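Local coordinates for variant surface glycoprotein MITAT 1.1 (Trypanosoma brucei brucei, PDB 5LY9) that forms the dense coat on the parasite surface and helps it evade host immunity through switching among antigenically distinct versions, at residues A[157-170]-A[246-258]. Sequence-based numbering, arbitrary orientation.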
loop_
_atom_site.group_PDB
_atom_site.type_symbol
_atom_site.label_atom_id
_atom_site.label_comp_id
_atom_site.label_asym_id
_atom_site.label_seq_id
_atom_site.Cartn_x
_atom_site.Cartn_y
_atom_site.Cartn_z
ATOM N N ALA A 157 -8.850 3.494 -12.226
ATOM C CA ALA A 157 -7.928 4.175 -13.153
ATOM C C ALA A 157 -8.110 3.720 -14.597
ATOM O O ALA A 157 -8.659 2.632 -14.911
ATOM C CB ALA A 157 -6.544 3.877 -12.703
ATOM N N THR A 158 -7.692 4.569 -15.527
ATOM C CA THR A 158 -7.701 4.179 -16.914
ATOM C C THR A 158 -6.534 3.242 -17.197
ATOM O O THR A 158 -5.607 3.175 -16.437
ATOM C CB THR A 158 -7.702 5.368 -17.835
ATOM O OG1 THR A 158 -6.538 6.194 -17.622
ATOM C CG2 THR A 158 -8.961 6.185 -17.638
ATOM N N ARG A 159 -6.616 2.529 -18.319
ATOM C CA ARG A 159 -5.653 1.533 -18.687
ATOM C C ARG A 159 -5.212 1.671 -20.113
ATOM O O ARG A 159 -4.741 0.695 -20.735
ATOM C CB ARG A 159 -6.351 0.163 -18.501
ATOM C CG ARG A 159 -6.601 -0.110 -17.032
ATOM C CD ARG A 159 -5.433 -0.836 -16.436
ATOM N NE ARG A 159 -5.592 -1.109 -15.005
ATOM C CZ ARG A 159 -4.712 -1.809 -14.293
ATOM N NH1 ARG A 159 -3.613 -2.318 -14.825
ATOM N NH2 ARG A 159 -4.950 -1.982 -13.013
ATOM N N THR A 160 -5.242 2.913 -20.625
ATOM C CA THR A 160 -4.828 3.135 -21.987
ATOM C C THR A 160 -3.447 3.637 -22.126
ATOM O O THR A 160 -2.838 3.492 -23.226
ATOM C CB THR A 160 -5.795 4.166 -22.670
ATOM O OG1 THR A 160 -6.133 5.236 -21.786
ATOM C CG2 THR A 160 -7.091 3.410 -23.050
ATOM N N GLU A 161 -2.929 4.308 -21.073
ATOM C CA GLU A 161 -1.639 4.960 -21.226
ATOM C C GLU A 161 -0.475 4.063 -20.789
ATOM O O GLU A 161 0.648 4.195 -21.318
ATOM C CB GLU A 161 -1.576 6.305 -20.531
ATOM C CG GLU A 161 -2.794 7.202 -20.814
ATOM C CD GLU A 161 -3.074 7.337 -22.310
ATOM O OE1 GLU A 161 -2.130 7.526 -23.116
ATOM O OE2 GLU A 161 -4.281 7.167 -22.663
ATOM N N LEU A 162 -0.755 3.133 -19.879
ATOM C CA LEU A 162 0.263 2.185 -19.413
ATOM C C LEU A 162 -0.407 0.838 -19.396
ATOM O O LEU A 162 -1.265 0.565 -18.543
ATOM C CB LEU A 162 0.779 2.575 -18.014
ATOM C CG LEU A 162 1.687 1.533 -17.331
ATOM C CD1 LEU A 162 2.764 1.087 -18.326
ATOM C CD2 LEU A 162 2.277 2.043 -15.998
ATOM N N THR A 163 -0.115 0.075 -20.432
ATOM C CA THR A 163 -0.830 -1.184 -20.688
ATOM C C THR A 163 0.062 -2.340 -20.330
ATOM O O THR A 163 1.184 -2.128 -19.872
ATOM C CB THR A 163 -1.197 -1.301 -22.158
ATOM O OG1 THR A 163 0.014 -1.458 -22.884
ATOM C CG2 THR A 163 -1.900 -0.038 -22.680
ATOM N N GLN A 164 -0.411 -3.573 -20.542
ATOM C CA GLN A 164 0.429 -4.750 -20.368
ATOM C C GLN A 164 1.696 -4.708 -21.192
ATOM O O GLN A 164 2.704 -5.197 -20.752
ATOM C CB GLN A 164 -0.298 -6.056 -20.693
ATOM C CG GLN A 164 -1.333 -6.351 -19.617
ATOM C CD GLN A 164 -1.886 -7.807 -19.705
ATOM O OE1 GLN A 164 -1.269 -8.699 -20.309
ATOM N NE2 GLN A 164 -3.032 -8.023 -19.110
ATOM N N THR A 165 1.618 -4.088 -22.371
ATOM C CA THR A 165 2.703 -4.074 -23.299
ATOM C C THR A 165 3.711 -2.985 -23.019
ATOM O O THR A 165 4.916 -3.178 -23.171
ATOM C CB THR A 165 2.117 -3.960 -24.734
ATOM O OG1 THR A 165 1.295 -5.145 -24.947
ATOM C CG2 THR A 165 3.251 -3.946 -25.740
ATOM N N GLY A 166 3.203 -1.819 -22.635
ATOM C CA GLY A 166 4.073 -0.691 -22.410
ATOM C C GLY A 166 3.321 0.627 -22.381
ATOM O O GLY A 166 2.250 0.692 -21.874
ATOM N N TYR A 167 3.932 1.646 -22.911
ATOM C CA TYR A 167 3.374 2.994 -22.967
ATOM C C TYR A 167 3.088 3.351 -24.421
ATOM O O TYR A 167 3.919 3.966 -25.127
ATOM C CB TYR A 167 4.365 4.005 -22.373
ATOM C CG TYR A 167 4.802 3.686 -20.959
ATOM C CD1 TYR A 167 5.844 2.763 -20.710
ATOM C CD2 TYR A 167 4.203 4.315 -19.877
ATOM C CE1 TYR A 167 6.263 2.555 -19.358
ATOM C CE2 TYR A 167 4.622 4.143 -18.604
ATOM C CZ TYR A 167 5.624 3.249 -18.347
ATOM O OH TYR A 167 5.971 3.079 -17.023
ATOM N N PRO A 168 1.918 2.957 -24.895
ATOM C CA PRO A 168 1.729 2.929 -26.383
ATOM C C PRO A 168 1.645 4.291 -27.040
ATOM O O PRO A 168 1.960 4.403 -28.233
ATOM C CB PRO A 168 0.384 2.211 -26.555
ATOM C CG PRO A 168 -0.277 2.370 -25.240
ATOM C CD PRO A 168 0.811 2.276 -24.216
ATOM N N ASN A 169 1.258 5.314 -26.283
ATOM C CA ASN A 169 1.078 6.647 -26.873
ATOM C C ASN A 169 2.301 7.537 -26.803
ATOM O O ASN A 169 2.318 8.610 -27.448
ATOM C CB ASN A 169 -0.173 7.303 -26.310
ATOM C CG ASN A 169 -1.410 6.532 -26.661
ATOM O OD1 ASN A 169 -1.547 6.066 -27.791
ATOM N ND2 ASN A 169 -2.340 6.417 -25.725
ATOM N N LEU A 170 3.324 7.161 -26.016
ATOM C CA LEU A 170 4.564 7.909 -26.008
ATOM C C LEU A 170 5.293 7.773 -27.285
ATOM O O LEU A 170 5.498 6.661 -27.821
ATOM C CB LEU A 170 5.498 7.467 -24.860
ATOM C CG LEU A 170 4.964 7.676 -23.438
ATOM C CD1 LEU A 170 6.089 7.552 -22.425
ATOM C CD2 LEU A 170 4.124 8.854 -23.111
ATOM N N TRP A 246 10.529 3.809 -15.381
ATOM C CA TRP A 246 9.517 3.438 -16.371
ATOM C C TRP A 246 9.312 1.934 -16.399
ATOM O O TRP A 246 8.192 1.480 -16.410
ATOM C CB TRP A 246 9.914 3.917 -17.757
ATOM C CG TRP A 246 10.023 5.404 -17.832
ATOM C CD1 TRP A 246 11.082 6.189 -17.498
ATOM C CD2 TRP A 246 9.046 6.286 -18.369
ATOM N NE1 TRP A 246 10.823 7.496 -17.795
ATOM C CE2 TRP A 246 9.583 7.587 -18.344
ATOM C CE3 TRP A 246 7.765 6.115 -18.859
ATOM C CZ2 TRP A 246 8.840 8.714 -18.790
ATOM C CZ3 TRP A 246 7.049 7.220 -19.282
ATOM C CH2 TRP A 246 7.573 8.483 -19.251
ATOM N N HIS A 247 10.391 1.185 -16.351
ATOM C CA HIS A 247 10.265 -0.262 -16.248
ATOM C C HIS A 247 9.550 -0.635 -14.954
ATOM O O HIS A 247 8.686 -1.510 -14.978
ATOM C CB HIS A 247 11.653 -0.902 -16.206
ATOM C CG HIS A 247 11.587 -2.386 -16.157
ATOM N ND1 HIS A 247 11.374 -3.067 -14.997
ATOM C CD2 HIS A 247 11.575 -3.305 -17.144
ATOM C CE1 HIS A 247 11.298 -4.366 -15.255
ATOM N NE2 HIS A 247 11.483 -4.542 -16.543
ATOM N N GLU A 248 9.878 0.038 -13.832
ATOM C CA GLU A 248 9.315 -0.306 -12.576
ATOM C C GLU A 248 7.803 -0.047 -12.494
ATOM O O GLU A 248 7.048 -0.911 -12.048
ATOM C CB GLU A 248 10.043 0.421 -11.435
ATOM C CG GLU A 248 9.394 0.190 -10.085
ATOM C CD GLU A 248 9.479 -1.238 -9.540
ATOM O OE1 GLU A 248 10.143 -2.118 -10.105
ATOM O OE2 GLU A 248 8.862 -1.476 -8.498
ATOM N N ALA A 249 7.320 1.106 -12.979
ATOM C CA ALA A 249 5.853 1.321 -13.023
ATOM C C ALA A 249 5.156 0.314 -13.914
ATOM O O ALA A 249 4.096 -0.153 -13.566
ATOM C CB ALA A 249 5.490 2.705 -13.449
ATOM N N TRP A 250 5.774 -0.025 -15.034
ATOM C CA TRP A 250 5.174 -0.988 -15.925
ATOM C C TRP A 250 5.041 -2.383 -15.342
ATOM O O TRP A 250 3.952 -2.988 -15.358
ATOM C CB TRP A 250 5.926 -0.988 -17.260
ATOM C CG TRP A 250 5.602 -2.092 -18.165
ATOM C CD1 TRP A 250 4.502 -2.236 -18.921
ATOM C CD2 TRP A 250 6.478 -3.170 -18.491
ATOM N NE1 TRP A 250 4.617 -3.402 -19.700
ATOM C CE2 TRP A 250 5.802 -4.006 -19.413
ATOM C CE3 TRP A 250 7.728 -3.559 -18.013
ATOM C CZ2 TRP A 250 6.371 -5.200 -19.926
ATOM C CZ3 TRP A 250 8.325 -4.728 -18.537
ATOM C CH2 TRP A 250 7.607 -5.552 -19.452
ATOM N N GLU A 251 6.145 -2.893 -14.865
ATOM C CA GLU A 251 6.177 -4.229 -14.246
ATOM C C GLU A 251 5.313 -4.268 -12.997
ATOM O O GLU A 251 4.520 -5.209 -12.815
ATOM C CB GLU A 251 7.597 -4.622 -13.923
ATOM C CG GLU A 251 7.680 -5.997 -13.306
ATOM C CD GLU A 251 9.093 -6.517 -13.182
ATOM O OE1 GLU A 251 9.629 -7.016 -14.226
ATOM O OE2 GLU A 251 9.659 -6.381 -12.083
ATOM N N ALA A 252 5.380 -3.238 -12.147
ATOM C CA ALA A 252 4.581 -3.271 -10.943
ATOM C C ALA A 252 3.098 -3.254 -11.297
ATOM O O ALA A 252 2.288 -3.906 -10.649
ATOM C CB ALA A 252 4.912 -2.089 -10.065
ATOM N N ARG A 253 2.726 -2.480 -12.312
ATOM C CA ARG A 253 1.330 -2.487 -12.670
ATOM C C ARG A 253 0.879 -3.869 -13.123
ATOM O O ARG A 253 -0.197 -4.362 -12.738
ATOM C CB ARG A 253 1.029 -1.398 -13.723
ATOM C CG ARG A 253 -0.441 -0.975 -13.636
ATOM C CD ARG A 253 -0.847 0.038 -14.624
ATOM N NE ARG A 253 -2.095 0.676 -14.206
ATOM C CZ ARG A 253 -2.771 1.527 -14.962
ATOM N NH1 ARG A 253 -2.349 1.839 -16.233
ATOM N NH2 ARG A 253 -3.858 2.135 -14.424
ATOM N N ASN A 254 1.708 -4.506 -13.940
ATOM C CA ASN A 254 1.342 -5.836 -14.422
ATOM C C ASN A 254 1.263 -6.832 -13.297
ATOM O O ASN A 254 0.465 -7.812 -13.420
ATOM C CB ASN A 254 2.364 -6.313 -15.422
ATOM C CG ASN A 254 2.141 -5.748 -16.764
ATOM O OD1 ASN A 254 1.010 -5.349 -17.090
ATOM N ND2 ASN A 254 3.210 -5.694 -17.575
ATOM N N ARG A 255 2.045 -6.653 -12.243
ATOM C CA ARG A 255 2.079 -7.626 -11.113
ATOM C C ARG A 255 1.157 -7.364 -9.938
ATOM O O ARG A 255 1.219 -8.108 -8.929
ATOM C CB ARG A 255 3.536 -7.851 -10.638
ATOM C CG ARG A 255 4.225 -8.488 -11.820
ATOM C CD ARG A 255 5.671 -8.770 -11.688
ATOM N NE ARG A 255 6.146 -9.346 -12.965
ATOM C CZ ARG A 255 7.350 -9.879 -13.121
ATOM N NH1 ARG A 255 8.189 -9.979 -12.090
ATOM N NH2 ARG A 255 7.702 -10.335 -14.301
ATOM N N GLU A 256 0.204 -6.449 -10.107
ATOM C CA GLU A 256 -0.711 -6.104 -9.025
ATOM C C GLU A 256 -1.534 -7.329 -8.655
ATOM O O GLU A 256 -2.161 -8.001 -9.526
ATOM C CB GLU A 256 -1.685 -5.035 -9.461
ATOM C CG GLU A 256 -1.018 -3.706 -9.670
ATOM C CD GLU A 256 -1.861 -2.668 -10.407
ATOM O OE1 GLU A 256 -2.836 -3.051 -11.015
ATOM O OE2 GLU A 256 -1.486 -1.450 -10.381
ATOM N N ALA A 257 -1.633 -7.579 -7.335
ATOM C CA ALA A 257 -2.625 -8.560 -6.801
ATOM C C ALA A 257 -4.034 -7.995 -6.991
ATOM O O ALA A 257 -4.261 -6.818 -6.754
ATOM C CB ALA A 257 -2.389 -8.812 -5.312
ATOM N N LYS A 258 -4.964 -8.868 -7.324
ATOM C CA LYS A 258 -6.338 -8.538 -7.545
ATOM C C LYS A 258 -7.228 -9.363 -6.660
ATOM O O LYS A 258 -6.953 -10.546 -6.367
ATOM C CB LYS A 258 -6.730 -8.843 -8.971
ATOM C CG LYS A 258 -5.826 -8.339 -10.127
ATOM C CD LYS A 258 -5.968 -6.883 -10.366
ATOM C CE LYS A 258 -4.940 -6.431 -11.391
ATOM N NZ LYS A 258 -5.125 -4.974 -11.693
HETATM O O HOH W 1 -2.825 -4.706 -13.463
HETATM O O HOH W 2 1.657 -2.123 -17.010
#
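R253 reaches out from the last turn of helix 244-254 and lays its guanidinium flat against that of R159, the two planes nearly parallel and their centres 3.9 Å apart. With CG anti to the backbone N (chi1 -154°) and the chain extended as far as NE, R253 carries its group into the bend of 157-170, where NH2 donates to T158 O at 2.9 Å and NH1 makes a weak bond to L162 O. E20 forms a salt bridge with R253, and E27 with R159, so the stacked pair probably has its charge well compensated. At the edge of its plane, R159 NH2 meets the syn lone pair of E256 OE1 at 3.1 Å; K258 NZ shares that oxygen, S94 of helix 62-114 hydrogen-bonds OE2 and helps fix the carboxylate, and a water joins R159 NH1, K258 NZ and R253 O.

Further along, W250 NE1 and N254 ND2 both donate to Q164 O from the same face of its carbonyl plane; the indole bond, 2.8 Å from NE1 to O, arrives 61° above that plane. L162 CD1 lies 3.8 Å from W250 CD1, at the indole edge, and also sits over the rim of one face of the Y167 ring, within the same loop. Over the opposite face of Y167 comes the edge of W246 in a T-shaped pair, planes at 77°, while Y167 OH bonds to W246 O in the carbonyl plane, 2.8 Å away. Here R253, W250, N254 and Y167 clasp a long loop to a short helix, against helices 8-21, 24-55 and 62-114, within the elongated helical N-terminal domain of an A-type VSG.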